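Local coordinates for putative NADH-depentdent flavin oxidoreductase (Cupriavidus metallidurans, PDB 5OCS), which probably works as an FMN-dependent NADPH dehydrogenase of the Old Yellow Enzyme (ene-reductase) family, at residues 270-273 and 274-278; 285-288 and 289-293; 301-305 and 306-310. All coordinates share one frame; numbering follows the deposited sequence.

Contact 1 (270-273 and 274-278); sequences SPQQ and AIKIG
Ser270 and Ala274 are joined by the first full turn of a short helix, the N of Ala274 bonding to the O of Ser270 at 2.8 Å. The N of Ile275 then reaches the O of Pro271 at 2.9 Å, and this bond is nearly straight, with 165° at the hydrogen. Ser270 is the N-cap, and the one-turn helix 271-274 lies in the loop that follows strand 262-265 of the TIM barrel. The helix soon runs out. The N of Lys276 makes a weak bond to the O of Gln273 at 3.4 Å, and a type I beta turn from Ala274 to Ile277 follows.

Gln273 closes the start of the helix with its side chain. Its CG lies beside the backbone N (chi1 -65°), and the chain runs extended back toward Ser270. There OE1 accepts the N of Ser270 at 2.7 Å, with the donor in the plane of the amide carbonyl. The OG of Ser270 adds a weak bond to the same oxygen. This is one half of a capping box.

Ile275 wraps the O of Pro271 with its branches. CG2 and CG1 both pack against this oxygen, which already holds the Ile275 N. Pro271 rests on Leu302 of the next strand-to-helix loop. Leu302 binds FMN, which places the helix next to the cofactor site, although no FMN is bound there in this chain. Ile275 itself leans on Gln282.

On the outer side, the side chains of Gln272 and Lys276 cross at a slant. The lysine bends at chi2 (-56°), folding back over the turn. This sets its CE 3.7 Å from the NE2 of Gln272.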
loop_
_atom_site.group_PDB
_atom_site.type_symbol
_atom_site.label_atom_id
_atom_site.label_comp_id
_atom_site.label_asym_id
_atom_site.label_seq_id
_atom_site.Cartn_x
_atom_site.Cartn_y
_atom_site.Cartn_z
ATOM N N SER D 270 -15.482 24.114 -2.534
ATOM C CA SER D 270 -15.601 22.677 -2.725
ATOM C C SER D 270 -16.734 22.332 -3.674
ATOM O O SER D 270 -17.659 23.123 -3.877
ATOM C CB SER D 270 -15.850 21.960 -1.401
ATOM O OG SER D 270 -17.146 22.239 -0.863
ATOM N N PRO D 271 -16.735 21.077 -4.172
ATOM C CA PRO D 271 -17.904 20.673 -4.949
ATOM C C PRO D 271 -19.263 20.811 -4.228
ATOM O O PRO D 271 -20.240 21.218 -4.855
ATOM C CB PRO D 271 -17.584 19.218 -5.325
ATOM C CG PRO D 271 -16.094 19.172 -5.331
ATOM C CD PRO D 271 -15.681 20.037 -4.173
ATOM N N GLN D 272 -19.317 20.545 -2.925
ATOM C CA GLN D 272 -20.596 20.643 -2.183
ATOM C C GLN D 272 -21.177 22.057 -2.264
ATOM O O GLN D 272 -22.420 22.238 -2.323
ATOM C CB GLN D 272 -20.406 20.243 -0.721
ATOM C CG GLN D 272 -21.686 20.296 0.132
ATOM C CD GLN D 272 -22.704 19.280 -0.315
ATOM O OE1 GLN D 272 -22.360 18.110 -0.557
ATOM N NE2 GLN D 272 -23.970 19.710 -0.448
ATOM N N GLN D 273 -20.293 23.037 -2.212
ATOM C CA GLN D 273 -20.698 24.439 -2.367
ATOM C C GLN D 273 -20.988 24.762 -3.817
ATOM O O GLN D 273 -22.004 25.428 -4.149
ATOM C CB GLN D 273 -19.585 25.337 -1.879
ATOM C CG GLN D 273 -19.297 25.228 -0.379
ATOM C CD GLN D 273 -17.936 25.800 -0.033
ATOM O OE1 GLN D 273 -16.978 25.575 -0.762
ATOM N NE2 GLN D 273 -17.826 26.530 1.093
ATOM N N ALA D 274 -20.073 24.348 -4.683
ATOM C CA ALA D 274 -20.089 24.787 -6.088
ATOM C C ALA D 274 -21.272 24.286 -6.889
ATOM O O ALA D 274 -21.819 25.026 -7.738
ATOM C CB ALA D 274 -18.809 24.352 -6.777
ATOM N N ILE D 275 -21.674 23.039 -6.643
ATOM C CA ILE D 275 -22.728 22.443 -7.459
ATOM C C ILE D 275 -24.077 23.121 -7.243
ATOM O O ILE D 275 -25.007 22.942 -8.033
ATOM C CB ILE D 275 -22.915 20.915 -7.242
ATOM C CG1 ILE D 275 -23.394 20.609 -5.809
ATOM C CG2 ILE D 275 -21.641 20.151 -7.643
ATOM C CD1 ILE D 275 -23.512 19.152 -5.445
ATOM N N LYS D 276 -24.196 23.878 -6.166
ATOM C CA LYS D 276 -25.442 24.600 -5.889
ATOM C C LYS D 276 -25.545 25.935 -6.573
ATOM O O LYS D 276 -26.567 26.605 -6.411
ATOM C CB LYS D 276 -25.577 24.824 -4.377
ATOM C CG LYS D 276 -25.382 23.552 -3.560
ATOM C CD LYS D 276 -26.327 22.425 -3.984
ATOM C CE LYS D 276 -26.057 21.189 -3.149
ATOM N NZ LYS D 276 -26.865 20.022 -3.551
ATOM N N ILE D 277 -24.522 26.354 -7.301
ATOM C CA ILE D 277 -24.429 27.728 -7.795
ATOM C C ILE D 277 -24.307 27.716 -9.315
ATOM O O ILE D 277 -23.435 27.052 -9.874
ATOM C CB ILE D 277 -23.219 28.504 -7.219
ATOM C CG1 ILE D 277 -23.255 28.578 -5.693
ATOM C CG2 ILE D 277 -23.178 29.932 -7.763
ATOM C CD1 ILE D 277 -21.953 29.030 -5.064
ATOM N N GLY D 278 -25.193 28.460 -9.988
ATOM C CA GLY D 278 -25.005 28.755 -11.406
ATOM C C GLY D 278 -25.211 27.492 -12.205
ATOM O O GLY D 278 -26.066 26.689 -11.836
#

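Contact 2 (285-288 and 289-293); sequences YAQR and VKAEV
Arg288 meets Glu292 one helical turn on. CB of Arg288 sits beside its own peptide link to Val289 and meets no atom of Glu292. CG points anti to the backbone N, and from there to NE the chain is extended. CG passes the OE2 of Glu292 at 3.5 Å, and CD also runs past that oxygen. NE makes the bond. It donates to OE2 at 2.9 Å, with 160° at the hydrogen, and forms a salt bridge. The oxygen sits at the edge of the guanidinium, near its plane. On the glutamate side the approach is from above the carboxylate, 49° out of its plane. The guanidinium and carboxylate planes are themselves 50° apart.

This i to i+4 pair lies on helix 284-293, one of the helices around the TIM barrel. Both side chains also touch Ile248 of the neighbouring helix 244-256. At the tip of the arginine, NH2 gives a hydrogen bond to a water at 2.9 Å. The water in turn donates to the OE1 of Glu292 at 2.7 Å. Both carboxylate oxygens are thus linked to the arginine, one directly and one through water.

Beneath the pair, the N of Glu292 bonds to the O of Arg288, while the N of Val289 takes the O of Tyr285 at 3.0 Å. Val289 also packs its CG2 over that Tyr285 oxygen. The Lys290 chain extends elsewhere, and its NZ forms a salt bridge with Asp319. Toward the barrel, Ala286 packs on Ala299 of strand 297-300.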
loop_
_atom_site.group_PDB
_atom_site.type_symbol
_atom_site.label_atom_id
_atom_site.label_comp_id
_atom_site.label_asym_id
_atom_site.label_seq_id
_atom_site.Cartn_x
_atom_site.Cartn_y
_atom_site.Cartn_z
ATOM N N TYR D 285 -13.739 26.924 -11.466
ATOM C CA TYR D 285 -12.616 27.711 -11.843
ATOM C C TYR D 285 -11.777 26.934 -12.858
ATOM O O TYR D 285 -11.332 27.495 -13.835
ATOM C CB TYR D 285 -11.802 28.104 -10.635
ATOM C CG TYR D 285 -12.605 28.923 -9.643
ATOM C CD1 TYR D 285 -13.323 30.065 -10.060
ATOM C CD2 TYR D 285 -12.660 28.567 -8.292
ATOM C CE1 TYR D 285 -14.046 30.833 -9.137
ATOM C CE2 TYR D 285 -13.396 29.310 -7.381
ATOM C CZ TYR D 285 -14.053 30.471 -7.798
ATOM O OH TYR D 285 -14.811 31.213 -6.892
ATOM N N ALA D 286 -11.604 25.641 -12.618
ATOM C CA ALA D 286 -10.871 24.784 -13.556
ATOM C C ALA D 286 -11.623 24.767 -14.896
ATOM O O ALA D 286 -11.016 24.870 -15.952
ATOM C CB ALA D 286 -10.720 23.368 -12.997
ATOM N N GLN D 287 -12.947 24.707 -14.831
ATOM C CA GLN D 287 -13.789 24.713 -16.037
ATOM C C GLN D 287 -13.531 25.948 -16.900
ATOM O O GLN D 287 -13.387 25.882 -18.146
ATOM C CB GLN D 287 -15.268 24.581 -15.647
ATOM C CG GLN D 287 -16.256 24.393 -16.808
ATOM C CD GLN D 287 -16.568 25.663 -17.599
ATOM O OE1 GLN D 287 -16.448 26.781 -17.100
ATOM N NE2 GLN D 287 -16.891 25.490 -18.867
ATOM N N ARG D 288 -13.457 27.088 -16.235
ATOM C CA ARG D 288 -13.251 28.325 -16.938
ATOM C C ARG D 288 -11.841 28.412 -17.490
ATOM O O ARG D 288 -11.661 28.841 -18.606
ATOM C CB ARG D 288 -13.521 29.503 -16.032
ATOM C CG ARG D 288 -13.383 30.834 -16.761
ATOM C CD ARG D 288 -13.834 31.919 -15.831
ATOM N NE ARG D 288 -13.543 33.241 -16.367
ATOM C CZ ARG D 288 -13.725 34.363 -15.687
ATOM N NH1 ARG D 288 -14.217 34.314 -14.459
ATOM N NH2 ARG D 288 -13.415 35.526 -16.246
ATOM N N VAL D 289 -10.834 27.989 -16.723
ATOM C CA VAL D 289 -9.457 28.041 -17.220
ATOM C C VAL D 289 -9.271 27.143 -18.454
ATOM O O VAL D 289 -8.571 27.512 -19.389
ATOM C CB VAL D 289 -8.433 27.674 -16.122
ATOM C CG1 VAL D 289 -7.028 27.463 -16.663
ATOM C CG2 VAL D 289 -8.398 28.749 -15.044
ATOM N N LYS D 290 -9.888 25.967 -18.416
ATOM C CA LYS D 290 -9.903 25.053 -19.547
ATOM C C LYS D 290 -10.525 25.712 -20.799
ATOM O O LYS D 290 -9.938 25.680 -21.880
ATOM C CB LYS D 290 -10.675 23.800 -19.186
ATOM C CG LYS D 290 -10.758 22.757 -20.309
ATOM C CD LYS D 290 -11.308 21.421 -19.826
ATOM C CE LYS D 290 -12.010 20.628 -20.943
ATOM N NZ LYS D 290 -11.060 20.332 -22.046
ATOM N N ALA D 291 -11.720 26.262 -20.622
ATOM C CA ALA D 291 -12.463 26.828 -21.736
ATOM C C ALA D 291 -11.730 28.005 -22.347
ATOM O O ALA D 291 -11.668 28.101 -23.569
ATOM C CB ALA D 291 -13.846 27.243 -21.299
ATOM N N GLU D 292 -11.156 28.878 -21.521
ATOM C CA GLU D 292 -10.557 30.117 -22.032
ATOM C C GLU D 292 -9.109 30.013 -22.520
ATOM O O GLU D 292 -8.716 30.744 -23.421
ATOM C CB GLU D 292 -10.619 31.224 -20.985
ATOM C CG GLU D 292 -12.032 31.653 -20.604
ATOM C CD GLU D 292 -12.082 32.950 -19.844
ATOM O OE1 GLU D 292 -11.083 33.691 -19.817
ATOM O OE2 GLU D 292 -13.134 33.228 -19.256
ATOM N N VAL D 293 -8.301 29.167 -21.885
ATOM C CA VAL D 293 -6.887 29.069 -22.209
ATOM C C VAL D 293 -6.570 27.859 -23.109
ATOM O O VAL D 293 -5.663 27.937 -23.944
ATOM C CB VAL D 293 -6.021 29.047 -20.939
ATOM C CG1 VAL D 293 -4.540 28.991 -21.277
ATOM C CG2 VAL D 293 -6.296 30.294 -20.105
HETATM O O HOH W 1 -11.748 36.030 -18.608
#

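Contact 3 (301-305 and 306-310); sequences GLITE and AEQAE
Gln308 reaches back to the backbone of the loop before its helix. The first group of contacts is polar. OE1 of Gln308 accepts two N-H groups, from the N of Thr304 at 2.9 Å and the N of Glu305 at 2.8 Å. The Glu305 donor lies in the carbonyl plane, whereas that of Thr304 is tilted 23° from it. Two bonds to one oxygen hold the amide in place. The chain is extended beyond CG, which lies beside the backbone N (chi1 -65°). NE2 gives a hydrogen bond to a water at 3.1 Å, and the water donates weakly to the O of Leu302.

Backbone bonds form the second group. The O of Glu305 accepts the N of Ala309 at 3.2 Å and, more weakly, the N of Gln308.

Charged and hydroxyl groups come next. OE2 of Glu305, with its anti lone pair, the one away from OE1, accepts OG1 of Thr304 at 2.6 Å. OE1 of Glu305 is 4.4 Å from OE1 of Glu307. Lys340 forms a salt bridge with the former and a long, weak ion pair with the latter, probably easing the repulsion.

CB of Ile303 makes a van der Waals contact with the amide, 3.4 Å from OE1 of Gln308. The apolar contact is CD1 of Ile303 against CB of Ala309 at 4.1 Å.

Gln308, three residues after the N-cap Glu305, accepts its backbone N-H, one half of a capping box. Residues 301-305 link strand 297-300 to helix 306-314 of the TIM barrel, and Leu302 contributes to the FMN site.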
loop_
_atom_site.group_PDB
_atom_site.type_symbol
_atom_site.label_atom_id
_atom_site.label_comp_id
_atom_site.label_asym_id
_atom_site.label_seq_id
_atom_site.Cartn_x
_atom_site.Cartn_y
_atom_site.Cartn_z
ATOM N N GLY D 301 -9.775 17.764 -7.391
ATOM C CA GLY D 301 -11.096 17.234 -7.175
ATOM C C GLY D 301 -11.275 16.819 -5.723
ATOM O O GLY D 301 -10.768 15.741 -5.310
ATOM N N LEU D 302 -12.010 17.621 -4.947
ATOM C CA LEU D 302 -12.279 17.274 -3.541
ATOM C C LEU D 302 -13.484 16.368 -3.517
ATOM O O LEU D 302 -14.547 16.749 -3.059
ATOM C CB LEU D 302 -12.489 18.544 -2.692
ATOM C CG LEU D 302 -11.316 19.516 -2.695
ATOM C CD1 LEU D 302 -11.718 20.722 -1.834
ATOM C CD2 LEU D 302 -10.000 18.931 -2.213
ATOM N N ILE D 303 -13.300 15.159 -4.051
ATOM C CA ILE D 303 -14.346 14.201 -4.290
ATOM C C ILE D 303 -13.963 12.846 -3.752
ATOM O O ILE D 303 -12.787 12.588 -3.494
ATOM C CB ILE D 303 -14.684 14.117 -5.799
ATOM C CG1 ILE D 303 -13.469 13.649 -6.620
ATOM C CG2 ILE D 303 -15.147 15.477 -6.303
ATOM C CD1 ILE D 303 -13.319 12.142 -6.702
ATOM N N THR D 304 -14.958 11.982 -3.567
ATOM C CA THR D 304 -14.704 10.607 -3.113
ATOM C C THR D 304 -15.299 9.555 -4.046
ATOM O O THR D 304 -14.894 8.409 -3.984
ATOM C CB THR D 304 -15.260 10.353 -1.688
ATOM O OG1 THR D 304 -16.699 10.449 -1.730
ATOM C CG2 THR D 304 -14.675 11.385 -0.679
ATOM N N GLU D 305 -16.264 9.920 -4.886
ATOM C CA GLU D 305 -16.995 8.914 -5.700
ATOM C C GLU D 305 -16.593 8.926 -7.159
ATOM O O GLU D 305 -16.384 9.975 -7.756
ATOM C CB GLU D 305 -18.507 9.149 -5.600
ATOM C CG GLU D 305 -19.056 9.214 -4.183
ATOM C CD GLU D 305 -18.629 8.038 -3.314
ATOM O OE1 GLU D 305 -18.928 6.850 -3.653
ATOM O OE2 GLU D 305 -17.953 8.288 -2.288
ATOM N N ALA D 306 -16.550 7.730 -7.768
ATOM C CA ALA D 306 -16.235 7.585 -9.169
ATOM C C ALA D 306 -17.119 8.457 -10.047
ATOM O O ALA D 306 -16.621 9.090 -10.978
ATOM C CB ALA D 306 -16.365 6.142 -9.614
ATOM N N GLU D 307 -18.409 8.478 -9.704
ATOM C CA GLU D 307 -19.405 9.200 -10.479
ATOM C C GLU D 307 -19.128 10.696 -10.458
ATOM O O GLU D 307 -19.363 11.369 -11.458
ATOM C CB GLU D 307 -20.822 8.881 -9.976
ATOM C CG GLU D 307 -21.187 7.395 -10.053
ATOM C CD GLU D 307 -20.638 6.496 -8.922
ATOM O OE1 GLU D 307 -19.938 6.952 -7.957
ATOM O OE2 GLU D 307 -20.898 5.263 -9.013
ATOM N N GLN D 308 -18.604 11.201 -9.348
ATOM C CA GLN D 308 -18.218 12.617 -9.261
ATOM C C GLN D 308 -17.061 12.940 -10.206
ATOM O O GLN D 308 -17.078 13.923 -10.962
ATOM C CB GLN D 308 -17.818 12.993 -7.838
ATOM C CG GLN D 308 -18.901 12.921 -6.779
ATOM C CD GLN D 308 -18.291 13.200 -5.399
ATOM O OE1 GLN D 308 -17.505 12.427 -4.913
ATOM N NE2 GLN D 308 -18.588 14.351 -4.818
ATOM N N ALA D 309 -16.030 12.093 -10.193
ATOM C CA ALA D 309 -14.893 12.286 -11.086
ATOM C C ALA D 309 -15.258 12.151 -12.571
ATOM O O ALA D 309 -14.856 12.968 -13.390
ATOM C CB ALA D 309 -13.796 11.314 -10.718
ATOM N N GLU D 310 -16.040 11.122 -12.913
ATOM C CA GLU D 310 -16.504 10.924 -14.278
ATOM C C GLU D 310 -17.219 12.191 -14.769
ATOM O O GLU D 310 -16.984 12.659 -15.904
ATOM C CB GLU D 310 -17.439 9.713 -14.328
ATOM C CG GLU D 310 -18.178 9.458 -15.645
ATOM C CD GLU D 310 -17.261 9.225 -16.831
ATOM O OE1 GLU D 310 -16.041 8.955 -16.666
ATOM O OE2 GLU D 310 -17.757 9.285 -17.967
HETATM O O HOH W 2 -17.057 14.591 -2.101
#

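The three contacts follow one another along the chain, and none nests in or crosses another. Each is local and spans no large loop. Contact 1 comes first, in the loop after strand 262-265, and forms a single helical turn. The chain then passes to helix 284-293, where contact 2 lies wholly within one helix. Strand 297-300 leads to contact 3, which ties the following loop to the start of helix 306-314. Contacts 1 and 3 touch each other: CG of Pro271 lies 3.9 Å from CG2 of Ile303. Contact 2 stands apart from both. Contacts 1 and 2 belong to one strand-to-helix unit of the barrel and contact 3 to the next.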